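Catechol 2,3-dioxygenase (Pseudomonas sp. KL28, PDB 3HPY) probably catalyses the iron-dependent extradiol cleavage of catechol by dioxygen to 2-hydroxy-6-oxohexa-2,4-dienoate, working as a homotetramer in the breakdown of aromatic hydrocarbons. Local coordinates at residues Gly10-Arg15 with His215-Leu220; Arg42-Cys47 with Asp52-Ile57; Glu111-His116 with Gln166-Glu171. All blocks are in the same frame, centred on the assembly; numbering follows the deposited sequence.

Interaction 1 of 3, residues Gly10-Arg15 with His215-Leu220; sequences GHAQVR and HHCSFL. With FE (Fe (III) ion), chain I; MCT (4-methylcatechol), chain J.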
loop_
_atom_site.group_PDB
_atom_site.type_symbol
_atom_site.label_atom_id
_atom_site.label_comp_id
_atom_site.label_asym_id
_atom_site.label_seq_id
_atom_site.Cartn_x
_atom_site.Cartn_y
_atom_site.Cartn_z
ATOM N N GLY C 10 9.937 1.208 27.293
ATOM C CA GLY C 10 10.795 0.036 27.374
ATOM C C GLY C 10 10.073 -1.291 27.534
ATOM O O GLY C 10 10.474 -2.292 26.945
ATOM N N HIS C 11 9.004 -1.308 28.323
ATOM C CA HIS C 11 8.269 -2.542 28.531
ATOM C C HIS C 11 6.922 -2.342 29.219
ATOM O O HIS C 11 6.703 -1.346 29.914
ATOM C CB HIS C 11 9.142 -3.519 29.340
ATOM C CG HIS C 11 9.546 -3.004 30.688
ATOM N ND1 HIS C 11 10.755 -3.322 31.274
ATOM C CD2 HIS C 11 8.892 -2.224 31.581
ATOM C CE1 HIS C 11 10.824 -2.758 32.468
ATOM N NE2 HIS C 11 9.707 -2.086 32.677
ATOM N N ALA C 12 6.013 -3.289 29.009
ATOM C CA ALA C 12 4.700 -3.233 29.636
ATOM C C ALA C 12 4.435 -4.547 30.367
ATOM O O ALA C 12 4.404 -5.605 29.743
ATOM C CB ALA C 12 3.624 -2.999 28.584
ATOM N N GLN C 13 4.262 -4.498 31.685
ATOM C CA GLN C 13 3.975 -5.722 32.427
ATOM C C GLN C 13 2.462 -5.846 32.536
ATOM O O GLN C 13 1.818 -5.075 33.251
ATOM C CB GLN C 13 4.597 -5.690 33.826
ATOM C CG GLN C 13 4.264 -6.929 34.667
ATOM C CD GLN C 13 5.328 -8.008 34.593
ATOM O OE1 GLN C 13 6.312 -7.979 35.336
ATOM N NE2 GLN C 13 5.141 -8.964 33.689
ATOM N N VAL C 14 1.911 -6.816 31.813
ATOM C CA VAL C 14 0.471 -7.052 31.776
ATOM C C VAL C 14 0.144 -8.447 32.310
ATOM O O VAL C 14 0.892 -9.404 32.100
ATOM C CB VAL C 14 -0.067 -6.915 30.321
ATOM C CG1 VAL C 14 -1.556 -7.241 30.267
ATOM C CG2 VAL C 14 0.169 -5.503 29.814
ATOM N N ARG C 15 -0.983 -8.546 33.000
ATOM C CA ARG C 15 -1.428 -9.802 33.582
ATOM C C ARG C 15 -2.584 -10.427 32.802
ATOM O O ARG C 15 -3.515 -9.742 32.403
ATOM C CB ARG C 15 -1.839 -9.562 35.035
ATOM C CG ARG C 15 -2.543 -8.231 35.276
ATOM C CD ARG C 15 -3.000 -8.127 36.725
ATOM N NE ARG C 15 -3.968 -7.055 36.946
ATOM C CZ ARG C 15 -3.652 -5.782 37.157
ATOM N NH1 ARG C 15 -2.382 -5.397 37.184
ATOM N NH2 ARG C 15 -4.615 -4.888 37.339
ATOM N N HIS C 215 -6.095 1.194 29.111
ATOM C CA HIS C 215 -6.944 1.207 27.926
ATOM C C HIS C 215 -6.347 0.232 26.915
ATOM O O HIS C 215 -7.038 -0.655 26.411
ATOM C CB HIS C 215 -7.030 2.603 27.302
ATOM C CG HIS C 215 -8.090 2.722 26.249
ATOM N ND1 HIS C 215 -9.366 3.169 26.525
ATOM C CD2 HIS C 215 -8.082 2.399 24.935
ATOM C CE1 HIS C 215 -10.098 3.114 25.427
ATOM N NE2 HIS C 215 -9.343 2.649 24.447
ATOM N N HIS C 216 -5.060 0.391 26.627
ATOM C CA HIS C 216 -4.392 -0.493 25.686
ATOM C C HIS C 216 -2.908 -0.202 25.539
ATOM O O HIS C 216 -2.456 0.910 25.806
ATOM C CB HIS C 216 -5.024 -0.372 24.303
ATOM C CG HIS C 216 -4.697 0.906 23.600
ATOM N ND1 HIS C 216 -5.500 2.022 23.673
ATOM C CD2 HIS C 216 -3.661 1.241 22.794
ATOM C CE1 HIS C 216 -4.978 2.988 22.944
ATOM N NE2 HIS C 216 -3.860 2.542 22.397
ATOM N N CYS C 217 -2.164 -1.220 25.122
ATOM C CA CYS C 217 -0.737 -1.083 24.842
ATOM C C CYS C 217 -0.717 -1.095 23.314
ATOM O O CYS C 217 -1.493 -1.829 22.697
ATOM C CB CYS C 217 0.058 -2.276 25.383
ATOM S SG CYS C 217 0.498 -2.166 27.142
ATOM N N SER C 218 0.154 -0.302 22.697
ATOM C CA SER C 218 0.177 -0.254 21.239
ATOM C C SER C 218 1.452 -0.730 20.559
ATOM O O SER C 218 2.562 -0.502 21.045
ATOM C CB SER C 218 -0.138 1.156 20.758
ATOM O OG SER C 218 -0.118 1.196 19.341
ATOM N N PHE C 219 1.264 -1.376 19.412
ATOM C CA PHE C 219 2.361 -1.918 18.624
ATOM C C PHE C 219 2.420 -1.275 17.243
ATOM O O PHE C 219 1.393 -1.084 16.579
ATOM C CB PHE C 219 2.211 -3.440 18.512
ATOM C CG PHE C 219 2.259 -4.147 19.843
ATOM C CD1 PHE C 219 1.134 -4.207 20.660
ATOM C CD2 PHE C 219 3.447 -4.716 20.294
ATOM C CE1 PHE C 219 1.186 -4.819 21.905
ATOM C CE2 PHE C 219 3.520 -5.333 21.543
ATOM C CZ PHE C 219 2.385 -5.386 22.354
ATOM N N LEU C 220 3.632 -0.940 16.813
ATOM C CA LEU C 220 3.823 -0.289 15.526
ATOM C C LEU C 220 3.847 -1.261 14.357
ATOM O O LEU C 220 4.425 -2.340 14.456
ATOM C CB LEU C 220 5.126 0.522 15.548
ATOM C CG LEU C 220 5.458 1.383 14.319
ATOM C CD1 LEU C 220 4.378 2.430 14.121
ATOM C CD2 LEU C 220 6.815 2.055 14.510
HETATM FE FE FE I . -2.835 3.929 20.805
HETATM C C1 MCT J . -5.965 7.787 19.924
HETATM C C2 MCT J . -5.799 6.610 20.674
HETATM C C3 MCT J . -4.632 5.834 20.488
HETATM O O3 MCT J . -4.473 4.712 21.196
HETATM C C4 MCT J . -3.629 6.232 19.563
HETATM O O4 MCT J . -2.512 5.467 19.401
HETATM C C5 MCT J . -3.798 7.424 18.807
HETATM C C6 MCT J . -4.972 8.196 18.998
HETATM C C MCT J . -7.198 8.613 20.108
#
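Cys217 pushes its sulfur against the methyl group of Ala12, SG to CB 3.5 Å, and overlaps more loosely with one branch of Val14, SG to CG2 4.3 Å. Its chi1 of -83° sets SG anti to the carbonyl carbon and directs it at strand 9-16, chiefly at Ala12, which projects from the same side of that strand as Val14. The contact is small and wholly apolar; Tyr56 packs against all three residues and completes the cluster. Each strand opens a beta-alpha-beta-beta-beta module of the vicinal oxygen chelate fold, 9-16 in the N-terminal half and 213-220 in the C-terminal half, and side chains from the two halves meet here. Each carries a classic beta bulge near its start: Gly10 and His11 face Gly70, while His215 and His216 face Leu156. Strand alternation turns the residues flanking Cys217 the other way, toward the metal. The iron is held by His216 NE2 at 2.4 Å and chelated by both catechol oxygens of 4-methylcatechol, O3 at 1.9 Å and O4 at 2.1 Å from the metal. His154 and Glu267 supply the remaining protein ligands. Ser218 OG hydrogen-bonds to Glu267 OE1, a second-shell grip on that carboxylate, and Tyr257 OH hydrogen-bonds to 4-methylcatechol.

Interaction 2 of 3, residues Arg42-Cys47 with Asp52-Ile57; sequences RVYFKC and DHSCYI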
loop_
_atom_site.group_PDB
_atom_site.type_symbol
_atom_site.label_atom_id
_atom_site.label_comp_id
_atom_site.label_asym_id
_atom_site.label_seq_id
_atom_site.Cartn_x
_atom_site.Cartn_y
_atom_site.Cartn_z
ATOM N N ARG C 42 6.762 -15.572 34.938
ATOM C CA ARG C 42 6.536 -14.518 33.960
ATOM C C ARG C 42 7.275 -14.864 32.678
ATOM O O ARG C 42 8.404 -15.354 32.720
ATOM C CB ARG C 42 7.044 -13.186 34.497
ATOM C CG ARG C 42 6.596 -12.892 35.903
ATOM C CD ARG C 42 7.704 -12.174 36.630
ATOM N NE ARG C 42 7.503 -10.732 36.693
ATOM C CZ ARG C 42 8.438 -9.876 37.097
ATOM N NH1 ARG C 42 9.635 -10.320 37.459
ATOM N NH2 ARG C 42 8.169 -8.584 37.174
ATOM N N VAL C 43 6.638 -14.620 31.538
ATOM C CA VAL C 43 7.266 -14.905 30.252
ATOM C C VAL C 43 7.474 -13.590 29.503
ATOM O O VAL C 43 6.556 -12.774 29.389
ATOM C CB VAL C 43 6.414 -15.891 29.418
ATOM C CG1 VAL C 43 5.013 -15.384 29.296
ATOM C CG2 VAL C 43 7.031 -16.089 28.052
ATOM N N TYR C 44 8.696 -13.390 29.017
ATOM C CA TYR C 44 9.065 -12.161 28.323
ATOM C C TYR C 44 8.994 -12.260 26.800
ATOM O O TYR C 44 9.348 -13.284 26.204
ATOM C CB TYR C 44 10.482 -11.729 28.728
ATOM C CG TYR C 44 10.729 -11.591 30.225
ATOM C CD1 TYR C 44 10.690 -12.707 31.067
ATOM C CD2 TYR C 44 11.040 -10.352 30.792
ATOM C CE1 TYR C 44 10.956 -12.593 32.429
ATOM C CE2 TYR C 44 11.310 -10.227 32.161
ATOM C CZ TYR C 44 11.266 -11.352 32.971
ATOM O OH TYR C 44 11.533 -11.237 34.318
ATOM N N PHE C 45 8.554 -11.164 26.187
ATOM C CA PHE C 45 8.420 -11.060 24.737
ATOM C C PHE C 45 9.022 -9.751 24.252
ATOM O O PHE C 45 9.243 -8.830 25.037
ATOM C CB PHE C 45 6.948 -11.051 24.319
ATOM C CG PHE C 45 6.205 -12.318 24.619
ATOM C CD1 PHE C 45 5.475 -12.453 25.798
ATOM C CD2 PHE C 45 6.167 -13.348 23.685
ATOM C CE1 PHE C 45 4.712 -13.592 26.035
ATOM C CE2 PHE C 45 5.410 -14.490 23.913
ATOM C CZ PHE C 45 4.679 -14.612 25.089
ATOM N N LYS C 46 9.266 -9.678 22.945
ATOM C CA LYS C 46 9.789 -8.476 22.300
ATOM C C LYS C 46 9.358 -8.493 20.830
ATOM O O LYS C 46 8.993 -9.543 20.295
ATOM C CB LYS C 46 11.315 -8.430 22.378
ATOM C CG LYS C 46 12.020 -9.415 21.446
ATOM C CD LYS C 46 13.523 -9.247 21.545
ATOM C CE LYS C 46 14.000 -8.058 20.716
ATOM N NZ LYS C 46 13.986 -8.413 19.256
ATOM N N CYS C 47 9.378 -7.334 20.182
ATOM C CA CYS C 47 9.018 -7.272 18.770
ATOM C C CYS C 47 10.252 -7.767 18.030
ATOM O O CYS C 47 11.375 -7.495 18.459
ATOM C CB CYS C 47 8.671 -5.838 18.376
ATOM S SG CYS C 47 7.154 -5.222 19.168
ATOM N N ASP C 52 16.457 -4.901 22.237
ATOM C CA ASP C 52 16.505 -5.258 23.652
ATOM C C ASP C 52 15.714 -6.515 24.014
ATOM O O ASP C 52 14.722 -6.852 23.363
ATOM C CB ASP C 52 16.064 -4.060 24.501
ATOM C CG ASP C 52 17.140 -2.975 24.579
ATOM O OD1 ASP C 52 18.283 -3.237 24.131
ATOM O OD2 ASP C 52 16.854 -1.873 25.094
ATOM N N HIS C 53 16.170 -7.204 25.060
ATOM C CA HIS C 53 15.574 -8.460 25.521
ATOM C C HIS C 53 14.052 -8.583 25.558
ATOM O O HIS C 53 13.499 -9.599 25.127
ATOM C CB HIS C 53 16.127 -8.812 26.905
ATOM C CG HIS C 53 15.613 -10.107 27.452
ATOM N ND1 HIS C 53 14.488 -10.191 28.246
ATOM C CD2 HIS C 53 16.086 -11.371 27.340
ATOM C CE1 HIS C 53 14.295 -11.447 28.604
ATOM N NE2 HIS C 53 15.252 -12.184 28.068
ATOM N N SER C 54 13.377 -7.563 26.067
ATOM C CA SER C 54 11.927 -7.616 26.182
ATOM C C SER C 54 11.281 -6.240 26.165
ATOM O O SER C 54 11.930 -5.240 26.468
ATOM C CB SER C 54 11.555 -8.289 27.501
ATOM O OG SER C 54 11.930 -7.447 28.586
ATOM N N CYS C 55 9.991 -6.216 25.826
ATOM C CA CYS C 55 9.179 -4.999 25.787
ATOM C C CYS C 55 7.755 -5.342 26.274
ATOM O O CYS C 55 6.948 -4.462 26.565
ATOM C CB CYS C 55 9.101 -4.443 24.367
ATOM S SG CYS C 55 7.959 -5.345 23.279
ATOM N N TYR C 56 7.460 -6.635 26.364
ATOM C CA TYR C 56 6.145 -7.082 26.814
ATOM C C TYR C 56 6.290 -8.348 27.651
ATOM O O TYR C 56 6.891 -9.339 27.209
ATOM C CB TYR C 56 5.240 -7.374 25.615
ATOM C CG TYR C 56 3.763 -7.266 25.925
ATOM C CD1 TYR C 56 3.128 -6.025 25.967
ATOM C CD2 TYR C 56 2.989 -8.409 26.157
ATOM C CE1 TYR C 56 1.758 -5.920 26.222
ATOM C CE2 TYR C 56 1.616 -8.315 26.414
ATOM C CZ TYR C 56 1.010 -7.065 26.439
ATOM O OH TYR C 56 -0.348 -6.965 26.649
ATOM N N ILE C 57 5.736 -8.316 28.859
ATOM C CA ILE C 57 5.816 -9.459 29.759
ATOM C C ILE C 57 4.457 -9.758 30.386
ATOM O O ILE C 57 3.801 -8.866 30.927
ATOM C CB ILE C 57 6.842 -9.222 30.904
ATOM C CG1 ILE C 57 8.145 -8.627 30.358
ATOM C CG2 ILE C 57 7.193 -10.547 31.548
ATOM C CD1 ILE C 57 8.222 -7.121 30.428
#
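A beta hairpin of strands 43-46 and 56-60, distorted by a classic bulge, brings these segments together. Phe45 and Tyr56 form an antiparallel hydrogen-bonded pair, with Phe45 N to Tyr56 O at 2.7 Å; Tyr44 and Ile57 make the adjacent non-hydrogen-bonded pair. At the bulge Cys55 and Tyr56 both face Phe45, whose carbonyl O takes Cys55 N at 2.8 Å, in the carbonyl plane, and Tyr56 N at 3.1 Å from well above that plane. One oxygen thus grips two successive amides.

Two side chains approach the Tyr44 ring from opposite sides. Ile57 CG2 sits 3.9 Å from its centroid, 12° off the ring normal, a CH-pi contact over one face, while Ile57 CG1 comes to 3.4 Å from Tyr44 CD2. On the other side the edge of His53 is turned to the tyrosine face in an offset edge-to-face pair, centroids 5.5 Å apart and planes at 67°, with the imidazole off toward the CB end of the ring. The His53 torsion that sets CG anti to the backbone N (chi1 -178°) brings CE1 to Tyr44 CB and CG, at the root of the ring. Ser54 OG lies at the ring edge. Further along, the Lys46 chain bends at both outer torsions and runs alongside the carbonyls of Asp52 and His53, before NZ hydrogen-bonds to Cys47 O at 2.9 Å and to Glu50 O in the connecting turn.

On the Phe45 side of the hairpin, helix 19-29 packs with Tyr26, whose hydroxyl also hydrogen-bonds to Tyr56 OH; strand 33-37 flanks 43-46 in the sheet, and strand 9-16 flanks 56-60.

Interaction 3 of 3, residues Glu111-His116 with Gln166-Glu171; sequences ELPSGH and QKIFTE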
loop_
_atom_site.group_PDB
_atom_site.type_symbol
_atom_site.label_atom_id
_atom_site.label_comp_id
_atom_site.label_asym_id
_atom_site.label_seq_id
_atom_site.Cartn_x
_atom_site.Cartn_y
_atom_site.Cartn_z
ATOM N N GLU C 111 4.654 6.020 41.549
ATOM C CA GLU C 111 3.231 5.988 41.235
ATOM C C GLU C 111 2.756 7.382 40.847
ATOM O O GLU C 111 3.129 8.379 41.476
ATOM C CB GLU C 111 2.423 5.484 42.441
ATOM C CG GLU C 111 0.962 5.141 42.121
ATOM C CD GLU C 111 0.134 4.805 43.356
ATOM O OE1 GLU C 111 0.565 3.951 44.164
ATOM O OE2 GLU C 111 -0.960 5.395 43.511
ATOM N N LEU C 112 1.942 7.446 39.800
ATOM C CA LEU C 112 1.408 8.715 39.327
ATOM C C LEU C 112 0.072 8.993 40.005
ATOM O O LEU C 112 -0.534 8.097 40.602
ATOM C CB LEU C 112 1.199 8.681 37.805
ATOM C CG LEU C 112 2.392 8.802 36.847
ATOM C CD1 LEU C 112 1.893 8.604 35.420
ATOM C CD2 LEU C 112 3.061 10.166 36.988
ATOM N N PRO C 113 -0.404 10.243 39.918
ATOM C CA PRO C 113 -1.678 10.655 40.513
ATOM C C PRO C 113 -2.829 9.837 39.935
ATOM O O PRO C 113 -3.866 9.648 40.583
ATOM C CB PRO C 113 -1.780 12.122 40.119
ATOM C CG PRO C 113 -0.360 12.553 40.077
ATOM C CD PRO C 113 0.316 11.407 39.373
ATOM N N SER C 114 -2.631 9.360 38.708
ATOM C CA SER C 114 -3.629 8.565 38.004
ATOM C C SER C 114 -3.662 7.127 38.508
ATOM O O SER C 114 -4.472 6.316 38.051
ATOM C CB SER C 114 -3.335 8.580 36.501
ATOM O OG SER C 114 -2.029 8.084 36.231
ATOM N N GLY C 115 -2.766 6.810 39.439
ATOM C CA GLY C 115 -2.727 5.475 40.004
ATOM C C GLY C 115 -1.819 4.478 39.311
ATOM O O GLY C 115 -1.559 3.408 39.862
ATOM N N HIS C 116 -1.326 4.820 38.119
ATOM C CA HIS C 116 -0.458 3.916 37.361
ATOM C C HIS C 116 0.991 3.949 37.802
ATOM O O HIS C 116 1.539 5.015 38.077
ATOM C CB HIS C 116 -0.511 4.241 35.869
ATOM C CG HIS C 116 -1.895 4.427 35.347
ATOM N ND1 HIS C 116 -2.562 5.630 35.431
ATOM C CD2 HIS C 116 -2.768 3.550 34.798
ATOM C CE1 HIS C 116 -3.785 5.484 34.959
ATOM N NE2 HIS C 116 -3.937 4.231 34.569
ATOM N N GLN C 166 0.395 15.207 33.551
ATOM C CA GLN C 166 1.045 15.967 32.502
ATOM C C GLN C 166 2.251 16.731 33.062
ATOM O O GLN C 166 3.357 16.639 32.517
ATOM C CB GLN C 166 0.044 16.930 31.853
ATOM C CG GLN C 166 0.681 17.947 30.914
ATOM C CD GLN C 166 -0.324 18.657 30.022
ATOM O OE1 GLN C 166 -1.479 18.870 30.402
ATOM N NE2 GLN C 166 0.122 19.048 28.831
ATOM N N LYS C 167 2.040 17.462 34.155
ATOM C CA LYS C 167 3.101 18.244 34.781
ATOM C C LYS C 167 4.350 17.417 35.034
ATOM O O LYS C 167 5.461 17.842 34.720
ATOM C CB LYS C 167 2.627 18.841 36.114
ATOM C CG LYS C 167 1.470 19.819 36.004
ATOM C CD LYS C 167 1.182 20.530 37.343
ATOM C CE LYS C 167 0.404 19.659 38.348
ATOM N NZ LYS C 167 1.214 18.571 38.991
ATOM N N ILE C 168 4.175 16.235 35.612
ATOM C CA ILE C 168 5.316 15.379 35.904
ATOM C C ILE C 168 6.019 14.982 34.614
ATOM O O ILE C 168 7.254 15.001 34.533
ATOM C CB ILE C 168 4.884 14.107 36.638
ATOM C CG1 ILE C 168 4.163 14.477 37.933
ATOM C CG2 ILE C 168 6.096 13.242 36.939
ATOM C CD1 ILE C 168 3.476 13.315 38.589
ATOM N N PHE C 169 5.237 14.614 33.604
ATOM C CA PHE C 169 5.830 14.230 32.333
ATOM C C PHE C 169 6.532 15.369 31.609
ATOM O O PHE C 169 7.653 15.186 31.130
ATOM C CB PHE C 169 4.786 13.595 31.406
ATOM C CG PHE C 169 4.598 12.129 31.645
ATOM C CD1 PHE C 169 3.733 11.673 32.634
ATOM C CD2 PHE C 169 5.352 11.201 30.934
ATOM C CE1 PHE C 169 3.626 10.310 32.916
ATOM C CE2 PHE C 169 5.255 9.834 31.205
ATOM C CZ PHE C 169 4.392 9.386 32.199
ATOM N N THR C 170 5.892 16.535 31.529
ATOM C CA THR C 170 6.484 17.666 30.818
ATOM C C THR C 170 7.457 18.514 31.636
ATOM O O THR C 170 8.339 19.163 31.069
ATOM C CB THR C 170 5.403 18.622 30.213
ATOM O OG1 THR C 170 4.751 19.355 31.262
ATOM C CG2 THR C 170 4.371 17.833 29.420
ATOM N N GLU C 171 7.316 18.523 32.955
ATOM C CA GLU C 171 8.224 19.319 33.766
ATOM C C GLU C 171 9.327 18.490 34.414
ATOM O O GLU C 171 10.336 19.037 34.847
ATOM C CB GLU C 171 7.450 20.094 34.828
ATOM C CG GLU C 171 6.432 21.049 34.236
ATOM C CD GLU C 171 5.923 22.073 35.233
ATOM O OE1 GLU C 171 5.594 21.695 36.381
ATOM O OE2 GLU C 171 5.840 23.262 34.861
#
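Leu112 divides its two methyl groups between neighbouring residues of helix 162-171. CD1 meets the edge of the Phe169 ring, 3.5 Å from CE1 and close to the ring plane, the two side chains crossing at about a right angle. CD2 lies 3.6 Å from Ile168 CD1, where leucine and isoleucine slide past each other in opposite directions. Pro113 adds its CD atom, 3.8 Å from the same Ile168 CD1, so that one isoleucine methyl touches both residues from the same side. Chi1 of -58° turns Ile168 CG1 anti to the carbonyl carbon, and an extended chi2 of 169° carries CD1 out from the helix to that place.

Around this apolar core, Phe175 meets Phe169 edge to face and Phe205 touches both Leu112 and Phe169, extending the aromatic packing round the ring. Val165, a turn earlier in the helix, receives Leu112, Pro113 and Ser114. The loop itself is stiffened by a type I turn from Leu112 to Gly115, with Gly115 N to Leu112 O at 2.8 Å, and by Leu112 N to His116 O at 3.0 Å. A short 2.6 Å hydrogen bond joins Ser114 OG and His116 ND1, and the other imidazole nitrogen, NE2, hydrogen-bonds to Lys213 O.

Gly115 has the positive phi of a type I turn with a G1 bulge, a common way to close a two-stranded hairpin. Here that hairpin, strands 107-111 and 117-121 of the N-terminal half, rests its turn on a helix of the C-terminal half, joining the two parts of the extradiol dioxygenase fold.

How the interactions relate
From the N terminus, strand 9-16 enters interaction 1 first, but its partner arrives only some 200 residues later at 215-220. Within that long loop lie the other two contacts, in series. Interaction 2 closes first, a local hairpin with four residues between its segments; interaction 3 then spans 50 residues, from the 111-116 turn to helix 162-171. Interactions 1 and 2 share a sheet and touch directly: Ala12 N hydrogen-bonds to Cys55 O, and Gln13 OE1 to Arg42 NH2. Interaction 3 stands apart, its centre about 18 Å from that of interaction 1. Interactions 1 and 3 tie the N-terminal half to the iron-bearing half at separate places, whereas interaction 2 stays within the N-terminal sheet.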